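Local structure of 2,3-dihydroxy-2,3-dihydrophenylpropionate dehydrogenase (Pseudomonas sp. MC1, 5XTF) at residues V26-A31 and E38-F43; S33-E38 and V199-T204; D130-S135 and S170-S175; S138-A143 and V154-S159; V247-L252 and I267-G272. The protein catalyses the NAD-dependent oxidation of cis-naphthalene dihydrodiol to 1,2-dihydroxynaphthalene in the breakdown of aromatic hydrocarbons. All blocks are in the same frame, centred on the assembly; numbering follows the deposited sequence.

From the N terminus, contact 1 closes the shortest loop, bringing the first strand against the helix that follows it. Before it closes, contact 2 has opened at 33-38, so the two cross and share E38; contact 2 closes only at 199-204, tying the cofactor-binding end of helix 34-46 to strand 195-201. Inside that long loop lies contact 3, which pairs helices 118-150 and 170-190, and nested within contact 3 is contact 4, which lays helix 118-150 on strand 153-157. Contact 5 follows in series and joins helix 248-254 to strand 266-269 at one edge of the sheet. Contacts 1, 2, 4 and 5 reach the same parallel sheet; contact 3 meets contact 4 through Y172 and S159.

Contact 1 of 5, residues V26-A31 and E38-F43; sequences VSITGA and ELVRSF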
# COMPACT_ATOMS: atom_id res chain seq x y z
N VAL B 26 21.43 -7.29 -22.05
CA VAL B 26 21.11 -6.98 -20.66
C VAL B 26 22.40 -6.88 -19.85
O VAL B 26 23.34 -7.65 -20.07
CB VAL B 26 20.17 -8.03 -20.03
CG1 VAL B 26 20.80 -9.41 -20.02
CG2 VAL B 26 19.77 -7.61 -18.61
N SER B 27 22.42 -5.96 -18.89
CA SER B 27 23.57 -5.78 -18.01
C SER B 27 23.14 -5.91 -16.56
O SER B 27 22.21 -5.22 -16.13
CB SER B 27 24.20 -4.42 -18.26
OG SER B 27 25.34 -4.31 -17.45
N ILE B 28 23.84 -6.74 -15.79
CA ILE B 28 23.40 -7.22 -14.48
C ILE B 28 24.49 -6.93 -13.44
O ILE B 28 25.60 -7.44 -13.56
CB ILE B 28 23.12 -8.74 -14.53
CG1 ILE B 28 22.14 -9.05 -15.68
CG2 ILE B 28 22.64 -9.27 -13.18
CD1 ILE B 28 22.02 -10.53 -16.03
N THR B 29 24.17 -6.13 -12.41
CA THR B 29 25.06 -6.04 -11.24
C THR B 29 24.72 -7.13 -10.22
O THR B 29 23.68 -7.80 -10.30
CB THR B 29 24.97 -4.67 -10.54
OG1 THR B 29 23.80 -4.62 -9.72
CG2 THR B 29 24.97 -3.51 -11.53
N GLY B 30 25.60 -7.30 -9.23
CA GLY B 30 25.43 -8.40 -8.28
C GLY B 30 25.37 -9.77 -8.92
O GLY B 30 24.60 -10.62 -8.48
N ALA B 31 26.20 -10.02 -9.94
CA ALA B 31 25.99 -11.15 -10.84
C ALA B 31 26.79 -12.41 -10.49
O ALA B 31 26.64 -13.43 -11.17
CB ALA B 31 26.31 -10.73 -12.27
N GLU B 38 21.89 -16.38 -11.25
CA GLU B 38 20.80 -17.05 -11.95
C GLU B 38 20.19 -16.16 -13.02
O GLU B 38 19.67 -16.67 -14.02
CB GLU B 38 19.74 -17.52 -10.96
CG GLU B 38 20.21 -18.66 -10.07
CD GLU B 38 20.72 -19.88 -10.86
OE1 GLU B 38 20.12 -20.25 -11.91
OE2 GLU B 38 21.73 -20.46 -10.42
N LEU B 39 20.25 -14.85 -12.84
CA LEU B 39 19.79 -13.95 -13.90
C LEU B 39 20.69 -14.05 -15.12
O LEU B 39 20.21 -14.07 -16.26
CB LEU B 39 19.73 -12.52 -13.38
CG LEU B 39 18.74 -12.31 -12.22
CD1 LEU B 39 18.70 -10.85 -11.79
CD2 LEU B 39 17.37 -12.82 -12.63
N VAL B 40 22.01 -14.15 -14.90
CA VAL B 40 22.93 -14.40 -16.01
C VAL B 40 22.55 -15.67 -16.74
O VAL B 40 22.37 -15.68 -17.96
CB VAL B 40 24.37 -14.48 -15.49
CG1 VAL B 40 25.29 -15.01 -16.61
CG2 VAL B 40 24.82 -13.13 -14.98
N ARG B 41 22.43 -16.77 -16.00
CA ARG B 41 22.09 -18.04 -16.63
C ARG B 41 20.73 -17.96 -17.31
O ARG B 41 20.54 -18.51 -18.40
CB ARG B 41 22.13 -19.15 -15.59
CG ARG B 41 23.51 -19.34 -15.00
CD ARG B 41 23.50 -20.30 -13.83
NE ARG B 41 24.85 -20.46 -13.28
CZ ARG B 41 25.13 -20.98 -12.08
NH1 ARG B 41 24.14 -21.38 -11.29
NH2 ARG B 41 26.39 -21.08 -11.67
N SER B 42 19.77 -17.27 -16.70
CA SER B 42 18.43 -17.24 -17.27
C SER B 42 18.36 -16.38 -18.52
O SER B 42 17.69 -16.75 -19.50
CB SER B 42 17.43 -16.75 -16.23
OG SER B 42 17.06 -17.82 -15.39
N PHE B 43 19.00 -15.21 -18.50
CA PHE B 43 18.92 -14.34 -19.67
C PHE B 43 19.76 -14.90 -20.81
O PHE B 43 19.35 -14.83 -21.98
CB PHE B 43 19.34 -12.92 -19.29
CG PHE B 43 18.23 -12.08 -18.68
CD1 PHE B 43 18.01 -12.09 -17.30
CD2 PHE B 43 17.42 -11.29 -19.47
CE1 PHE B 43 16.97 -11.32 -16.72
CE2 PHE B 43 16.38 -10.51 -18.89
CZ PHE B 43 16.17 -10.53 -17.52
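I28, V40 and F43 form the heart of the first strand-helix pairing of a Rossmann fold, the unit that carries the glycine-rich TGxxxGxG sequence of short-chain dehydrogenases. Strand 26-28 and helix 38-43 run almost antiparallel (165°), their axes 9.5 Å apart, a gap filled by branched aliphatic side chains and one aromatic ring. I28, β-branched and at home in an extended strand, has a long branch that reaches the helix: with CG1 anti to its own carbonyl carbon (chi1 -53°) and the chain continuing straight, CD1 lies against the helix backbone, 3.8 Å from V40 N. The same methyl lies 4.0 Å from L39 CB and meets V40 CG2, so a single carbon fills the notch between two successive helix residues. V40 uses its CG2 branch twice, the second time against A31 CB at 3.9 Å, where the strand has given way to the loop; there the small methyl of alanine lets the chain turn close to the helix. One turn further on, F43 takes the place opposite V26, and the two side chains cross at about a right angle. Strand 49-54 closes round the same core through V50, while Y48 meets the F43 ring edge-to-face. V26 divides its branches over F43: CG2 sits over one face of the ring, and CG1 reaches F43 CB at 3.9 Å.

Contact 2 of 5, residues S33-E38 and V199-T204; sequences SGIGLE and VSPGGT
I35 reaches across to P201, joining the start of helix 34-46 to the end of strand 195-201 at the C-terminal end of the sheet, where NAD binds in the Rossmann fold. Its CB leaves the helix in the direction of the strand and there branches. CG2 turns to Y250 of helix 248-254, while CG1 takes the position beside the backbone N (chi1 -70°) and carries the chain outward. With chi2 extended (176°), CD1 stands at the full length of the side chain and makes the contact: it lies 3.7 Å from P201 CG and 3.8 Å from P201 CB, touching the corner of the pyrrolidine ring. An isoleucine suits this place because it is long enough to reach the strand end, and the rigid proline offers it a fixed apolar surface. T204 CG2, at 4.5 Å from I35 CD1, is a looser neighbour in a poorly ordered residue. S33, I35 and T204 are all NAD-binding residues, although no cofactor is bound to this chain, so the contact forms part of the lining of that site. I35 thus sits at the C-terminal end of the sheet, between its own helix, helix 248-254 and the strand end, with N104 close by.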
# COMPACT_ATOMS: atom_id res chain seq x y z
N SER B 33 26.78 -14.21 -7.60
CA SER B 33 26.24 -15.07 -6.56
C SER B 33 24.73 -14.94 -6.55
O SER B 33 24.16 -14.01 -7.13
CB SER B 33 26.79 -14.67 -5.19
OG SER B 33 26.27 -13.39 -4.85
N GLY B 34 24.09 -15.90 -5.88
CA GLY B 34 22.68 -15.80 -5.54
C GLY B 34 21.82 -15.52 -6.75
O GLY B 34 22.00 -16.13 -7.81
N ILE B 35 20.88 -14.58 -6.59
CA ILE B 35 19.91 -14.32 -7.65
C ILE B 35 20.60 -13.80 -8.91
O ILE B 35 20.23 -14.15 -10.03
CB ILE B 35 18.83 -13.35 -7.15
CG1 ILE B 35 17.94 -14.04 -6.11
CG2 ILE B 35 18.00 -12.81 -8.31
CD1 ILE B 35 16.90 -13.11 -5.49
N GLY B 36 21.63 -12.97 -8.74
CA GLY B 36 22.25 -12.34 -9.90
C GLY B 36 22.90 -13.32 -10.84
O GLY B 36 22.83 -13.17 -12.06
N LEU B 37 23.54 -14.35 -10.29
CA LEU B 37 24.12 -15.40 -11.12
C LEU B 37 23.04 -16.16 -11.88
O LEU B 37 23.22 -16.51 -13.05
CB LEU B 37 24.94 -16.34 -10.23
CG LEU B 37 25.48 -17.68 -10.74
CD1 LEU B 37 26.34 -17.52 -11.97
CD2 LEU B 37 26.29 -18.30 -9.61
N GLU B 38 21.89 -16.38 -11.25
CA GLU B 38 20.80 -17.05 -11.95
C GLU B 38 20.19 -16.16 -13.02
O GLU B 38 19.67 -16.67 -14.02
CB GLU B 38 19.74 -17.52 -10.96
CG GLU B 38 20.21 -18.66 -10.07
CD GLU B 38 20.72 -19.88 -10.86
OE1 GLU B 38 20.12 -20.25 -11.91
OE2 GLU B 38 21.73 -20.46 -10.42
N VAL B 199 11.53 -6.30 -8.74
CA VAL B 199 11.16 -7.60 -8.22
C VAL B 199 11.49 -7.62 -6.73
O VAL B 199 12.58 -7.19 -6.34
CB VAL B 199 11.92 -8.73 -8.94
CG1 VAL B 199 11.53 -10.07 -8.37
CG2 VAL B 199 11.65 -8.67 -10.41
N SER B 200 10.57 -8.11 -5.91
CA SER B 200 10.78 -8.19 -4.46
C SER B 200 10.86 -9.65 -4.04
O SER B 200 9.84 -10.24 -3.67
CB SER B 200 9.66 -7.48 -3.71
OG SER B 200 9.73 -6.09 -3.92
N PRO B 201 12.03 -10.26 -4.07
CA PRO B 201 12.15 -11.65 -3.61
C PRO B 201 12.22 -11.73 -2.09
O PRO B 201 12.47 -10.74 -1.40
CB PRO B 201 13.46 -12.11 -4.26
CG PRO B 201 14.27 -10.84 -4.35
CD PRO B 201 13.28 -9.76 -4.66
N GLY B 202 12.00 -12.93 -1.58
CA GLY B 202 12.09 -13.11 -0.14
C GLY B 202 12.14 -14.56 0.28
O GLY B 202 11.60 -15.42 -0.43
N GLY B 203 12.76 -14.86 1.42
CA GLY B 203 12.82 -16.22 1.92
C GLY B 203 13.53 -17.19 0.98
O GLY B 203 13.04 -18.28 0.69
N THR B 204 14.70 -16.77 0.52
CA THR B 204 15.49 -17.53 -0.43
C THR B 204 16.45 -18.47 0.28
O THR B 204 16.13 -19.00 1.35
CB THR B 204 16.28 -16.58 -1.34
OG1 THR B 204 16.78 -15.49 -0.55
CG2 THR B 204 15.40 -16.07 -2.49

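Contact 3 of 5, residues D130-S135 and S170-S175; sequences DINVKS and SCYIAS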
# COMPACT_ATOMS: atom_id res chain seq x y z
N ASP B 130 24.66 2.95 0.69
CA ASP B 130 25.54 3.05 -0.47
C ASP B 130 25.28 1.91 -1.46
O ASP B 130 25.24 2.13 -2.67
CB ASP B 130 27.00 3.05 -0.04
CG ASP B 130 27.45 4.39 0.48
OD1 ASP B 130 26.78 5.38 0.13
OD2 ASP B 130 28.44 4.45 1.25
N ILE B 131 25.08 0.70 -0.95
CA ILE B 131 24.95 -0.47 -1.83
C ILE B 131 23.52 -0.69 -2.28
O ILE B 131 23.26 -0.93 -3.46
CB ILE B 131 25.49 -1.73 -1.12
CG1 ILE B 131 26.99 -1.63 -0.89
CG2 ILE B 131 25.15 -2.96 -1.94
CD1 ILE B 131 27.53 -2.75 -0.02
N ASN B 132 22.58 -0.68 -1.33
CA ASN B 132 21.20 -1.02 -1.66
C ASN B 132 20.43 0.11 -2.31
O ASN B 132 19.38 -0.14 -2.89
CB ASN B 132 20.44 -1.47 -0.41
CG ASN B 132 21.01 -2.71 0.20
OD1 ASN B 132 21.85 -3.39 -0.40
ND2 ASN B 132 20.56 -3.04 1.40
N VAL B 133 20.93 1.35 -2.26
CA VAL B 133 20.18 2.48 -2.79
C VAL B 133 21.06 3.37 -3.66
O VAL B 133 20.76 3.56 -4.85
CB VAL B 133 19.54 3.32 -1.67
CG1 VAL B 133 18.72 4.47 -2.28
CG2 VAL B 133 18.67 2.44 -0.76
N LYS B 134 22.13 3.93 -3.10
CA LYS B 134 22.91 4.90 -3.86
C LYS B 134 23.49 4.27 -5.13
O LYS B 134 23.48 4.90 -6.20
CB LYS B 134 24.03 5.49 -2.99
CG LYS B 134 24.53 6.78 -3.58
CD LYS B 134 25.79 7.32 -2.92
CE LYS B 134 26.18 8.64 -3.59
NZ LYS B 134 27.32 9.33 -2.92
N SER B 135 23.97 3.04 -5.04
CA SER B 135 24.56 2.46 -6.23
C SER B 135 23.50 2.02 -7.26
O SER B 135 23.84 1.84 -8.43
CB SER B 135 25.47 1.29 -5.86
OG SER B 135 24.69 0.15 -5.56
N SER B 170 16.30 -2.33 10.93
CA SER B 170 15.63 -1.14 10.43
C SER B 170 16.40 -0.50 9.29
O SER B 170 15.78 0.09 8.40
CB SER B 170 15.40 -0.14 11.56
OG SER B 170 16.64 0.25 12.13
N CYS B 171 17.73 -0.58 9.31
CA CYS B 171 18.49 -0.05 8.17
C CYS B 171 18.11 -0.78 6.89
O CYS B 171 17.76 -0.15 5.89
CB CYS B 171 20.00 -0.17 8.41
SG CYS B 171 20.56 0.74 9.87
N TYR B 172 18.17 -2.12 6.92
CA TYR B 172 17.85 -2.89 5.73
C TYR B 172 16.44 -2.58 5.26
O TYR B 172 16.22 -2.33 4.07
CB TYR B 172 18.03 -4.38 5.99
CG TYR B 172 17.82 -5.26 4.76
CD1 TYR B 172 18.83 -5.43 3.81
CD2 TYR B 172 16.60 -5.91 4.55
CE1 TYR B 172 18.64 -6.23 2.68
CE2 TYR B 172 16.41 -6.72 3.42
CZ TYR B 172 17.42 -6.87 2.50
OH TYR B 172 17.19 -7.66 1.40
N ILE B 173 15.47 -2.57 6.18
CA ILE B 173 14.08 -2.37 5.77
C ILE B 173 13.89 -0.98 5.19
O ILE B 173 13.17 -0.79 4.20
CB ILE B 173 13.13 -2.66 6.94
CG1 ILE B 173 13.15 -4.15 7.24
CG2 ILE B 173 11.73 -2.22 6.59
CD1 ILE B 173 12.27 -4.56 8.36
N ALA B 174 14.57 0.02 5.77
CA ALA B 174 14.47 1.38 5.25
C ALA B 174 15.10 1.47 3.86
O ALA B 174 14.57 2.16 2.98
CB ALA B 174 15.13 2.35 6.22
N SER B 175 16.22 0.79 3.64
CA SER B 175 16.84 0.85 2.32
C SER B 175 15.95 0.18 1.28
O SER B 175 15.83 0.66 0.15
CB SER B 175 18.23 0.21 2.33
OG SER B 175 18.18 -1.21 2.43
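Helix segments 130-135 and 170-175 run nearly parallel, 22° apart, with axes 10.0 Å from each other, and come closest at N132 and S175, whose CA atoms are 6.2 Å apart. The pair probably forms a helical wall of the short-chain dehydrogenase active site: Y172 and K176 fit the YxxxK motif, and N132, S159, Y172 and K176 stand in the positions of the family's Asn-Ser-Tyr-Lys tetrad. At N132 the first helix widens into a pi-type turn, in which S135 N bonds to D130 O. The amide of N132 is gripped at both ends. Its OD1 accepts from I107 N, and its ND2 donates to S175 OG over 3.2 Å, nearly straight (168°) and in the plane of the amide. Serine suits the partner's place because one hydroxyl can accept and donate: with OG tucked between its own N and carbonyl carbon (chi1 73°), it donates in turn to Y172 O at 2.8 Å. Lacking a hydroxyl, an alanine in place of S175 would probably leave N132 ND2 without this mate and the amide freer to turn, with I107 N the remaining grip of the two. Y172 crosses N132 at about a right angle, its ring plane almost perpendicular to the amide and its CD1 3.8 Å from N132 ND2, while its hydroxyl bonds to S159. Next to the polar pair the packing turns apolar and continues to F125 of the second subunit. There V133 sets CG2 against the serine, 3.8 Å from S175 CB and 3.5 Å from S175 O.

Contact 4 of 5, residues S138-A143 and V154-S159; sequences SGISAA and VVMTAS
I140 lies across V154 and M156, packing helix 118-150 onto strand 153-157 in the beta-alpha-beta unit 100-103, 118-150, 153-157 of the Rossmann fold. The isoleucine approaches the strand from the helix with its long branch, beside the backbone N at chi1 -71°, in the lead, and meets the two residues in different ways. Against V154 it crosses at a slant: CG1 and CD1 of I140 lie equally near the single methyl V154 CG1, each at 3.9 Å. Valine, β-branched, is at home in an extended strand. Against M156 the approach is close to a right angle. The methionine does not start out toward the helix, but an extended chi2 carries its sulfur there before the chain bends at chi3 (-93°). Its flexibility suits the place, since it also touches V179 and V183 of helix 170-190. L186 of that helix backs I140, and I114 of the second subunit packs on it too, so the contact sits close under a subunit interface. The isoleucine's CD1 therefore rests in the angle between valine and methionine, 4.2 Å from M156 SD.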
# COMPACT_ATOMS: atom_id res chain seq x y z
N SER B 138 23.48 5.18 -9.13
CA SER B 138 24.70 5.29 -9.93
C SER B 138 24.63 4.44 -11.20
O SER B 138 24.89 4.94 -12.30
CB SER B 138 25.91 4.91 -9.07
OG SER B 138 27.11 4.85 -9.84
N GLY B 139 24.24 3.17 -11.07
CA GLY B 139 24.05 2.34 -12.24
C GLY B 139 23.06 2.91 -13.24
O GLY B 139 23.31 2.90 -14.46
N ILE B 140 21.93 3.43 -12.76
CA ILE B 140 20.91 3.95 -13.67
C ILE B 140 21.40 5.23 -14.36
O ILE B 140 21.20 5.42 -15.57
CB ILE B 140 19.59 4.16 -12.92
CG1 ILE B 140 18.97 2.80 -12.59
CG2 ILE B 140 18.64 5.05 -13.73
CD1 ILE B 140 17.98 2.83 -11.49
N SER B 141 22.04 6.12 -13.60
CA SER B 141 22.69 7.29 -14.19
C SER B 141 23.66 6.90 -15.30
O SER B 141 23.66 7.49 -16.39
CB SER B 141 23.42 8.06 -13.09
OG SER B 141 24.18 9.13 -13.62
N ALA B 142 24.47 5.87 -15.07
CA ALA B 142 25.42 5.45 -16.09
C ALA B 142 24.74 4.77 -17.28
O ALA B 142 25.26 4.83 -18.40
CB ALA B 142 26.45 4.51 -15.48
N ALA B 143 23.59 4.12 -17.07
CA ALA B 143 22.96 3.37 -18.15
C ALA B 143 22.00 4.22 -18.98
O ALA B 143 21.73 3.85 -20.13
CB ALA B 143 22.22 2.15 -17.61
N VAL B 154 14.61 -0.69 -16.98
CA VAL B 154 15.37 -0.94 -15.77
C VAL B 154 14.59 -1.92 -14.91
O VAL B 154 13.36 -1.83 -14.81
CB VAL B 154 15.63 0.37 -14.99
CG1 VAL B 154 16.38 0.08 -13.72
CG2 VAL B 154 16.40 1.32 -15.85
N VAL B 155 15.29 -2.86 -14.28
CA VAL B 155 14.71 -3.71 -13.25
C VAL B 155 15.61 -3.62 -12.04
O VAL B 155 16.82 -3.85 -12.15
CB VAL B 155 14.56 -5.18 -13.67
CG1 VAL B 155 13.73 -5.92 -12.63
CG2 VAL B 155 13.92 -5.28 -15.05
N MET B 156 15.04 -3.27 -10.89
CA MET B 156 15.75 -3.25 -9.63
C MET B 156 15.32 -4.42 -8.78
O MET B 156 14.16 -4.86 -8.82
CB MET B 156 15.50 -1.94 -8.87
CG MET B 156 16.16 -0.72 -9.48
SD MET B 156 15.59 0.82 -8.72
CE MET B 156 14.25 1.29 -9.81
N THR B 157 16.25 -4.94 -8.01
CA THR B 157 15.92 -5.91 -6.98
C THR B 157 15.52 -5.15 -5.71
O THR B 157 16.34 -4.42 -5.13
CB THR B 157 17.11 -6.85 -6.72
OG1 THR B 157 17.37 -7.64 -7.89
CG2 THR B 157 16.84 -7.76 -5.54
N ALA B 158 14.25 -5.27 -5.34
CA ALA B 158 13.77 -4.78 -4.05
C ALA B 158 13.91 -5.92 -3.05
O ALA B 158 14.97 -6.54 -2.99
CB ALA B 158 12.32 -4.29 -4.17
N SER B 159 12.85 -6.23 -2.30
CA SER B 159 12.92 -7.23 -1.24
C SER B 159 11.53 -7.39 -0.62
O SER B 159 10.68 -6.51 -0.73
CB SER B 159 13.96 -6.83 -0.18
OG SER B 159 13.99 -7.73 0.91

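Contact 5 of 5, residues V247-L252 and I267-G272; sequences VAPYLL and ISIDGG
The last crossover of the Rossmann fold, in which helix 248-254 leads to strand 266-269 at one edge of the sheet, packs P249 and L252 of the helix on I267 and I269 of the strand. Helix 248-252 and strand 267-269 run nearly antiparallel (162°), with axes 9.7 Å apart. Proline suits the first turn of a helix, where its lack of an N-H costs nothing, and here its ring serves as a compact wedge between two isoleucines. P249 CB meets I267 CG2 at 3.6 Å, while P249 CG meets I269 CD1 at 3.9 Å, the latter pair of side chains crossing at about a right angle. I269 reaches the ring because its CG1 stands anti to the backbone N (chi1 176°), which stretches CD1 toward the helix. I267 splits its branches: CG2 goes to the proline, and CD1 goes on to L252 CD1 at 4.1 Å. Cutting I267 back to alanine would probably leave a gap between strand and helix, where P249 CB and L252 CD1 lose the methyls they pack on, and weaken packing on I267 of the third subunit. Beyond the strand, D270 forms an Asx turn, its OD1 accepting from G272 N at 3.0 Å with the donor well above the carboxylate plane; OD2 holds A274 N. G271 and G272 both adopt positive phi, which glycine accepts readily. L252 also packs on L252 of the third subunit, and S268 O bonds to T265 of that chain. Such pairing of the last helix and last strand with their copies is typical of tetrameric short-chain dehydrogenases.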
# COMPACT_ATOMS: atom_id res chain seq x y z
N VAL B 247 13.52 -16.14 -10.82
CA VAL B 247 14.00 -15.29 -11.91
C VAL B 247 12.93 -14.93 -12.94
O VAL B 247 13.11 -13.94 -13.67
CB VAL B 247 15.18 -15.96 -12.65
CG1 VAL B 247 16.35 -16.16 -11.70
CG2 VAL B 247 14.74 -17.28 -13.27
N ALA B 248 11.85 -15.71 -13.06
CA ALA B 248 10.86 -15.43 -14.09
C ALA B 248 10.34 -13.99 -14.07
O ALA B 248 10.23 -13.41 -15.17
CB ALA B 248 9.69 -16.43 -13.99
N PRO B 249 10.03 -13.35 -12.93
CA PRO B 249 9.55 -11.96 -12.99
C PRO B 249 10.54 -11.01 -13.65
O PRO B 249 10.12 -10.08 -14.35
CB PRO B 249 9.33 -11.58 -11.51
CG PRO B 249 9.14 -12.90 -10.80
CD PRO B 249 10.02 -13.87 -11.55
N TYR B 250 11.85 -11.22 -13.44
CA TYR B 250 12.83 -10.37 -14.11
C TYR B 250 12.72 -10.50 -15.62
O TYR B 250 12.73 -9.49 -16.34
CB TYR B 250 14.24 -10.72 -13.66
CG TYR B 250 14.56 -10.42 -12.22
CD1 TYR B 250 15.24 -9.25 -11.86
CD2 TYR B 250 14.25 -11.32 -11.22
CE1 TYR B 250 15.57 -9.00 -10.56
CE2 TYR B 250 14.57 -11.08 -9.92
CZ TYR B 250 15.23 -9.92 -9.59
OH TYR B 250 15.54 -9.70 -8.25
N LEU B 251 12.59 -11.73 -16.12
CA LEU B 251 12.50 -11.95 -17.56
C LEU B 251 11.27 -11.28 -18.14
O LEU B 251 11.34 -10.64 -19.20
CB LEU B 251 12.46 -13.44 -17.85
CG LEU B 251 13.75 -14.22 -17.66
CD1 LEU B 251 13.41 -15.71 -17.75
CD2 LEU B 251 14.75 -13.83 -18.75
N LEU B 252 10.11 -11.44 -17.48
CA LEU B 252 8.90 -10.74 -17.89
C LEU B 252 9.11 -9.23 -17.94
O LEU B 252 8.74 -8.57 -18.92
CB LEU B 252 7.76 -11.08 -16.92
CG LEU B 252 6.26 -10.81 -17.15
CD1 LEU B 252 5.55 -10.90 -15.80
CD2 LEU B 252 5.94 -9.48 -17.80
N ILE B 267 6.85 -6.76 -8.55
CA ILE B 267 6.36 -8.14 -8.52
C ILE B 267 6.96 -8.83 -7.30
O ILE B 267 8.17 -9.10 -7.26
CB ILE B 267 6.72 -8.88 -9.83
CG1 ILE B 267 6.00 -8.22 -11.01
CG2 ILE B 267 6.41 -10.37 -9.70
CD1 ILE B 267 6.31 -8.83 -12.35
N SER B 268 6.13 -9.12 -6.31
CA SER B 268 6.55 -9.91 -5.16
C SER B 268 6.66 -11.38 -5.52
O SER B 268 5.78 -11.94 -6.17
CB SER B 268 5.56 -9.77 -4.00
OG SER B 268 5.58 -8.45 -3.51
N ILE B 269 7.74 -12.00 -5.05
CA ILE B 269 7.92 -13.44 -5.22
C ILE B 269 8.59 -13.95 -3.95
O ILE B 269 9.82 -13.98 -3.84
CB ILE B 269 8.72 -13.76 -6.51
CG1 ILE B 269 8.99 -15.25 -6.62
CG2 ILE B 269 10.01 -12.94 -6.60
CD1 ILE B 269 9.28 -15.72 -8.04
N ASP B 270 7.77 -14.33 -2.96
CA ASP B 270 8.24 -14.50 -1.60
C ASP B 270 7.56 -15.65 -0.86
O ASP B 270 7.65 -15.72 0.37
CB ASP B 270 8.00 -13.22 -0.81
CG ASP B 270 6.54 -12.76 -0.84
OD1 ASP B 270 5.66 -13.50 -1.36
OD2 ASP B 270 6.26 -11.66 -0.33
N GLY B 271 6.87 -16.54 -1.58
CA GLY B 271 6.21 -17.65 -0.92
C GLY B 271 5.11 -17.24 0.03
O GLY B 271 4.74 -18.02 0.91
N GLY B 272 4.57 -16.03 -0.13
CA GLY B 272 3.53 -15.52 0.73
C GLY B 272 4.02 -14.79 1.95
O GLY B 272 3.19 -14.40 2.78